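Local coordinates for protein putative peptidase (Clostridium acetobutylicum, PDB 3K9T) that is of unproven activity, probably acting in biosynthesis of modified polysaccharides rather than as a peptidase, although it binds zinc in an aminopeptidase-like domain, at residues 108-111 and 112-115; 302-305 and 306-309; 423-426 and 427-430. One frame throughout, in Å; residues are numbered along the deposited sequence.

The three contacts follow one another along the chain in series; none nests within or crosses another. Interaction 1 (108-115) comes first, in the insert, where strand 103-108 runs into the short helix 109-112. Interaction 2 (302-309) lies in the aminopeptidase-like part and closes the loop between helix 299-302 and strand 311-315 of the eight-stranded mixed sheet; its centre is about 45 Å from that of interaction 1. Interaction 3 (423-430) ends helix 416-428 in the C-terminal permutated winged helix-turn-helix, before strand 432-434. The centres of interactions 1 and 3 are about 74 Å apart, on opposite sides of the chain's centre.

Interaction 1 (108-111 and 112-115); sequences TLDE and LKPY
Leu-112 N donates to Thr-108 O at 3.0 Å, the bond that closes the first turn of the short helix 109-112. Thr-108 O also accepts from Glu-111 N, so two N-H groups grip this carbonyl. The backbone N of Thr-108 is held in turn by the carboxylate of Glu-111: OE2 accepts it through its anti lone pair, 3.0 Å from Thr-108 N. The side chain of Leu-112 packs on Val-156 and Trp-137. Lys-113 N then binds Leu-109 O at 2.8 Å. The extended aliphatic chain of Lys-113 crosses the Leu-109 side chain at a slant, with Lys-113 CE 3.7 Å from Leu-109 CG, and runs alongside Asp-110 in the same direction. Lys-113 NZ and Asp-110 OD1, 4.3 Å apart, are too far for a salt bridge, though their opposite charges probably attract. Pro-114 has no N-H to offer the next carbonyl, that of Asp-110, and the run of helical bonds stops here; instead Pro-114 CD rests 3.1 Å from Glu-111 O. Tyr-115 N returns to Leu-112 O at 2.7 Å in a 3-10 turn. The edge of the Tyr-115 ring meets Glu-111 O, with Tyr-115 CD1 3.7 Å away, while the ring itself stacks with Trp-137. Thr-108 as N-cap, with Glu-111 three residues on reaching back to its N-H, makes the side-chain-to-N-cap half of a capping box, here starting a one-turn helix at the end of strand 103-108 of the insert domain.

Interaction 2 (302-305 and 306-309); sequences FSSP and GINL
Two backbone bonds pin this loop: Leu-309 N donates to Phe-302 O at 3.0 Å, and Ile-307 N to Ser-304 O at 3.1 Å. The second closes a type I beta turn with Pro-305 and Gly-306 at its corners, and its donor stands 62° out of the plane of the Ser-304 carbonyl. Asn-308 N adds a weak, bent bond to the same Ser-304 O. A water bridges the open end, donating to Ser-303 OG at 2.7 Å and to Leu-309 O; Ser-303 OG is bonded to Glu-299 O as well. Packing follows the polar frame. Ile-307 CG2, set opposite its backbone N, lies 3.4 Å from Phe-302 O, and Ile-307 CG1 lies near Ser-304 OG, whose hydrogen bond goes to Gln-301 O. The side chains of Phe-302 and Leu-309 meet at a slant, with Phe-302 CD1 4.0 Å from Leu-309 CD1. At the turn, Pro-305 and Gly-306 meet the second subunit, Pro-305 packing on its Asn-397. Within its own chain the segment runs from the end of helix 299-302 toward strand 311-315, and Phe-302 touches Leu-235 of helix 229-237 and Leu-183 and Thr-185 of strand 181-187.

Interaction 3 (423-426 and 427-430); sequences ADAL and YRVE
Arg-428 folds its guanidinium back over the preceding turn of helix 416-428, with the carbonyl carbon of Asp-424 beneath one face, toward the rim. A bend at chi3 (-141°) turns the group back this way: Arg-428 NH2 comes 3.5 Å from Asp-424 CB, and Arg-428 NH1 lies close to Ala-425 CA. The carboxylate of Asp-424 is not bonded to it. Asp-424 OD2 stands well out of the guanidinium plane, 4.3 Å from Arg-428 NH2, so at most a charge attraction is likely between them, and OD2 makes its salt bridge with Lys-420. Below these side chains the helix still holds its regular bonds, Tyr-427 N to Ala-423 O and Arg-428 N to Asp-424 O, each 3.0 Å long, followed by a weaker one from Val-429 N to Ala-425 O. A Schellman motif then ends the helix: Glu-430 takes up positive phi, its N binds Tyr-427 O at 3.0 Å, and Leu-431 N reaches back to Leu-426 O. Val-429 CG2, between its own backbone N and carbonyl carbon, presses against this last carbonyl, 3.2 Å from Leu-426 O. The Leu-426 side chain heads away from Arg-428 into the winged helix-turn-helix interior, against Met-392, Val-395 and Leu-396 of helix 389-398. Tyr-427 CB lies 3.3 Å from Ala-423 O in the preceding turn, and the Tyr-427 ring leads away.

Interaction 1 (108-111 and 112-115)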
loop_
_atom_site.group_PDB
_atom_site.type_symbol
_atom_site.label_atom_id
_atom_site.label_comp_id
_atom_site.label_asym_id
_atom_site.label_seq_id
_atom_site.Cartn_x
_atom_site.Cartn_y
_atom_site.Cartn_z
ATOM N N THR A 108 -19.413 9.892 -60.697
ATOM C CA THR A 108 -18.047 9.829 -61.163
ATOM C C THR A 108 -17.167 9.513 -59.946
ATOM O O THR A 108 -17.616 9.658 -58.801
ATOM C CB THR A 108 -17.616 11.141 -61.839
ATOM O OG1 THR A 108 -17.269 12.108 -60.844
ATOM C CG2 THR A 108 -18.736 11.683 -62.763
ATOM N N LEU A 109 -15.927 9.079 -60.191
ATOM C CA LEU A 109 -15.013 8.718 -59.098
ATOM C C LEU A 109 -14.894 9.845 -58.076
ATOM O O LEU A 109 -14.959 9.593 -56.853
ATOM C CB LEU A 109 -13.614 8.313 -59.607
ATOM C CG LEU A 109 -12.641 7.715 -58.557
ATOM C CD1 LEU A 109 -13.189 6.461 -57.910
ATOM C CD2 LEU A 109 -11.273 7.399 -59.131
ATOM N N ASP A 110 -14.747 11.078 -58.574
ATOM C CA ASP A 110 -14.594 12.243 -57.702
ATOM C C ASP A 110 -15.811 12.529 -56.819
ATOM O O ASP A 110 -15.659 13.073 -55.718
ATOM C CB ASP A 110 -14.261 13.470 -58.524
ATOM C CG ASP A 110 -12.948 13.331 -59.243
ATOM O OD1 ASP A 110 -11.966 12.880 -58.607
ATOM O OD2 ASP A 110 -12.903 13.664 -60.448
ATOM N N GLU A 111 -17.008 12.167 -57.292
ATOM C CA GLU A 111 -18.230 12.384 -56.498
ATOM C C GLU A 111 -18.388 11.228 -55.503
ATOM O O GLU A 111 -18.910 11.433 -54.419
ATOM C CB GLU A 111 -19.509 12.550 -57.365
ATOM C CG GLU A 111 -19.281 12.773 -58.843
ATOM C CD GLU A 111 -20.534 13.194 -59.623
ATOM O OE1 GLU A 111 -20.911 14.390 -59.569
ATOM O OE2 GLU A 111 -21.106 12.340 -60.341
ATOM N N LEU A 112 -17.934 10.030 -55.883
ATOM C CA LEU A 112 -17.984 8.851 -55.009
ATOM C C LEU A 112 -16.963 8.922 -53.859
ATOM O O LEU A 112 -17.293 8.600 -52.701
ATOM C CB LEU A 112 -17.745 7.564 -55.818
ATOM C CG LEU A 112 -18.016 6.179 -55.199
ATOM C CD1 LEU A 112 -19.437 6.034 -54.650
ATOM C CD2 LEU A 112 -17.745 5.094 -56.237
ATOM N N LYS A 113 -15.745 9.376 -54.187
ATOM C CA LYS A 113 -14.595 9.388 -53.253
ATOM C C LYS A 113 -14.914 9.817 -51.811
ATOM O O LYS A 113 -14.464 9.171 -50.864
ATOM C CB LYS A 113 -13.429 10.217 -53.805
ATOM C CG LYS A 113 -12.534 9.498 -54.833
ATOM C CD LYS A 113 -11.278 10.342 -55.146
ATOM C CE LYS A 113 -10.457 9.781 -56.319
ATOM N NZ LYS A 113 -9.147 10.486 -56.509
ATOM N N PRO A 114 -15.715 10.878 -51.627
ATOM C CA PRO A 114 -15.972 11.280 -50.246
ATOM C C PRO A 114 -16.729 10.236 -49.415
ATOM O O PRO A 114 -16.575 10.238 -48.204
ATOM C CB PRO A 114 -16.785 12.578 -50.394
ATOM C CG PRO A 114 -16.609 12.977 -51.786
ATOM C CD PRO A 114 -16.448 11.731 -52.564
ATOM N N TYR A 115 -17.496 9.353 -50.065
ATOM C CA TYR A 115 -18.218 8.265 -49.370
ATOM C C TYR A 115 -17.429 6.936 -49.279
ATOM O O TYR A 115 -17.951 5.947 -48.784
ATOM C CB TYR A 115 -19.550 7.988 -50.061
ATOM C CG TYR A 115 -20.417 9.203 -50.169
ATOM C CD1 TYR A 115 -20.269 10.095 -51.231
ATOM C CD2 TYR A 115 -21.393 9.470 -49.201
ATOM C CE1 TYR A 115 -21.074 11.216 -51.318
ATOM C CE2 TYR A 115 -22.209 10.566 -49.282
ATOM C CZ TYR A 115 -22.044 11.445 -50.335
ATOM O OH TYR A 115 -22.849 12.552 -50.405
#

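Interaction 2 (302-305 and 306-309)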
loop_
_atom_site.group_PDB
_atom_site.type_symbol
_atom_site.label_atom_id
_atom_site.label_comp_id
_atom_site.label_asym_id
_atom_site.label_seq_id
_atom_site.Cartn_x
_atom_site.Cartn_y
_atom_site.Cartn_z
ATOM N N PHE A 302 -23.574 -1.048 -16.955
ATOM C CA PHE A 302 -23.794 -1.733 -15.668
ATOM C C PHE A 302 -23.152 -1.018 -14.504
ATOM O O PHE A 302 -23.589 -1.176 -13.379
ATOM C CB PHE A 302 -23.353 -3.207 -15.728
ATOM C CG PHE A 302 -24.099 -4.000 -16.743
ATOM C CD1 PHE A 302 -25.463 -4.165 -16.635
ATOM C CD2 PHE A 302 -23.449 -4.551 -17.843
ATOM C CE1 PHE A 302 -26.176 -4.886 -17.611
ATOM C CE2 PHE A 302 -24.171 -5.286 -18.821
ATOM C CZ PHE A 302 -25.517 -5.450 -18.698
ATOM N N SER A 303 -22.127 -0.226 -14.787
ATOM C CA SER A 303 -21.381 0.497 -13.769
ATOM C C SER A 303 -21.756 1.966 -13.647
ATOM O O SER A 303 -21.092 2.672 -12.907
ATOM C CB SER A 303 -19.900 0.387 -14.081
ATOM O OG SER A 303 -19.523 -0.981 -14.084
ATOM N N SER A 304 -22.777 2.429 -14.391
ATOM C CA SER A 304 -23.366 3.767 -14.210
ATOM C C SER A 304 -23.707 3.890 -12.751
ATOM O O SER A 304 -23.971 2.880 -12.090
ATOM C CB SER A 304 -24.730 3.931 -14.881
ATOM O OG SER A 304 -24.962 3.031 -15.904
ATOM N N PRO A 305 -23.787 5.124 -12.254
ATOM C CA PRO A 305 -23.983 5.287 -10.808
ATOM C C PRO A 305 -25.372 4.894 -10.341
ATOM O O PRO A 305 -25.560 4.576 -9.179
ATOM C CB PRO A 305 -23.708 6.772 -10.555
ATOM C CG PRO A 305 -23.477 7.396 -11.875
ATOM C CD PRO A 305 -23.387 6.360 -12.931
ATOM N N GLY A 306 -26.318 4.940 -11.260
ATOM C CA GLY A 306 -27.693 4.594 -10.972
ATOM C C GLY A 306 -27.976 3.107 -11.105
ATOM O O GLY A 306 -29.044 2.686 -10.767
ATOM N N ILE A 307 -27.016 2.323 -11.590
ATOM C CA ILE A 307 -27.176 0.867 -11.776
ATOM C C ILE A 307 -26.237 0.206 -10.786
ATOM O O ILE A 307 -26.683 -0.512 -9.907
ATOM C CB ILE A 307 -26.864 0.435 -13.253
ATOM C CG1 ILE A 307 -27.796 1.181 -14.229
ATOM C CG2 ILE A 307 -26.943 -1.069 -13.407
ATOM C CD1 ILE A 307 -29.278 0.964 -14.037
ATOM N N ASN A 308 -24.930 0.442 -10.970
ATOM C CA ASN A 308 -23.933 0.255 -9.933
ATOM C C ASN A 308 -23.739 -1.184 -9.490
ATOM O O ASN A 308 -23.522 -1.472 -8.297
ATOM C CB ASN A 308 -24.255 1.161 -8.739
ATOM C CG ASN A 308 -23.036 1.466 -7.888
ATOM O OD1 ASN A 308 -21.972 1.837 -8.389
ATOM N ND2 ASN A 308 -23.186 1.313 -6.594
ATOM N N LEU A 309 -23.731 -2.061 -10.494
ATOM C CA LEU A 309 -23.488 -3.488 -10.290
ATOM C C LEU A 309 -21.990 -3.785 -10.418
ATOM O O LEU A 309 -21.258 -2.942 -10.917
ATOM C CB LEU A 309 -24.239 -4.313 -11.326
ATOM C CG LEU A 309 -25.732 -4.085 -11.470
ATOM C CD1 LEU A 309 -26.198 -4.752 -12.795
ATOM C CD2 LEU A 309 -26.446 -4.628 -10.224
HETATM O O HOH W 1 -18.489 -2.543 -12.184
#

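Interaction 3 (423-426 and 427-430)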
loop_
_atom_site.group_PDB
_atom_site.type_symbol
_atom_site.label_atom_id
_atom_site.label_comp_id
_atom_site.label_asym_id
_atom_site.label_seq_id
_atom_site.Cartn_x
_atom_site.Cartn_y
_atom_site.Cartn_z
ATOM N N ALA A 423 -10.801 -27.916 2.675
ATOM C CA ALA A 423 -12.061 -27.637 3.360
ATOM C C ALA A 423 -13.057 -28.787 3.207
ATOM O O ALA A 423 -13.819 -29.077 4.130
ATOM C CB ALA A 423 -12.677 -26.334 2.831
ATOM N N ASP A 424 -13.068 -29.428 2.042
ATOM C CA ASP A 424 -13.957 -30.576 1.830
ATOM C C ASP A 424 -13.641 -31.651 2.847
ATOM O O ASP A 424 -14.509 -32.115 3.571
ATOM C CB ASP A 424 -13.814 -31.179 0.418
ATOM C CG ASP A 424 -14.484 -30.336 -0.657
ATOM O OD1 ASP A 424 -15.263 -29.449 -0.286
ATOM O OD2 ASP A 424 -14.236 -30.548 -1.868
ATOM N N ALA A 425 -12.376 -32.030 2.892
ATOM C CA ALA A 425 -11.914 -33.102 3.757
ATOM C C ALA A 425 -12.240 -32.820 5.239
ATOM O O ALA A 425 -12.669 -33.700 5.991
ATOM C CB ALA A 425 -10.430 -33.280 3.550
ATOM N N LEU A 426 -12.055 -31.575 5.652
ATOM C CA LEU A 426 -12.322 -31.232 7.031
ATOM C C LEU A 426 -13.814 -31.287 7.315
ATOM O O LEU A 426 -14.209 -31.693 8.407
ATOM C CB LEU A 426 -11.753 -29.867 7.361
ATOM C CG LEU A 426 -10.233 -29.745 7.381
ATOM C CD1 LEU A 426 -9.874 -28.284 7.470
ATOM C CD2 LEU A 426 -9.640 -30.541 8.547
ATOM N N TYR A 427 -14.632 -30.893 6.326
ATOM C CA TYR A 427 -16.094 -30.889 6.466
ATOM C C TYR A 427 -16.621 -32.330 6.663
ATOM O O TYR A 427 -17.501 -32.587 7.473
ATOM C CB TYR A 427 -16.751 -30.241 5.247
ATOM C CG TYR A 427 -18.248 -30.044 5.398
ATOM C CD1 TYR A 427 -18.756 -28.991 6.146
ATOM C CD2 TYR A 427 -19.144 -30.911 4.807
ATOM C CE1 TYR A 427 -20.102 -28.805 6.287
ATOM C CE2 TYR A 427 -20.498 -30.739 4.956
ATOM C CZ TYR A 427 -20.966 -29.682 5.687
ATOM O OH TYR A 427 -22.306 -29.508 5.817
ATOM N N ARG A 428 -16.022 -33.254 5.927
ATOM C CA ARG A 428 -16.330 -34.679 6.001
ATOM C C ARG A 428 -16.111 -35.249 7.364
ATOM O O ARG A 428 -16.942 -36.023 7.811
ATOM C CB ARG A 428 -15.500 -35.500 5.018
ATOM C CG ARG A 428 -16.121 -35.588 3.678
ATOM C CD ARG A 428 -15.247 -36.354 2.733
ATOM N NE ARG A 428 -15.323 -35.687 1.448
ATOM C CZ ARG A 428 -14.302 -35.148 0.794
ATOM N NH1 ARG A 428 -13.051 -35.245 1.247
ATOM N NH2 ARG A 428 -14.537 -34.546 -0.364
ATOM N N VAL A 429 -14.998 -34.906 8.015
ATOM C CA VAL A 429 -14.761 -35.418 9.372
ATOM C C VAL A 429 -15.433 -34.540 10.430
ATOM O O VAL A 429 -15.146 -34.656 11.624
ATOM C CB VAL A 429 -13.285 -35.579 9.661
ATOM C CG1 VAL A 429 -12.703 -36.612 8.705
ATOM C CG2 VAL A 429 -12.578 -34.222 9.577
ATOM N N GLU A 430 -16.302 -33.632 9.977
ATOM C CA GLU A 430 -17.121 -32.811 10.862
ATOM C C GLU A 430 -16.354 -31.788 11.714
ATOM O O GLU A 430 -16.819 -31.368 12.779
ATOM C CB GLU A 430 -18.009 -33.694 11.743
ATOM C CG GLU A 430 -18.810 -34.737 10.964
ATOM C CD GLU A 430 -19.818 -35.483 11.820
ATOM O OE1 GLU A 430 -19.474 -35.904 12.946
ATOM O OE2 GLU A 430 -20.958 -35.670 11.348
#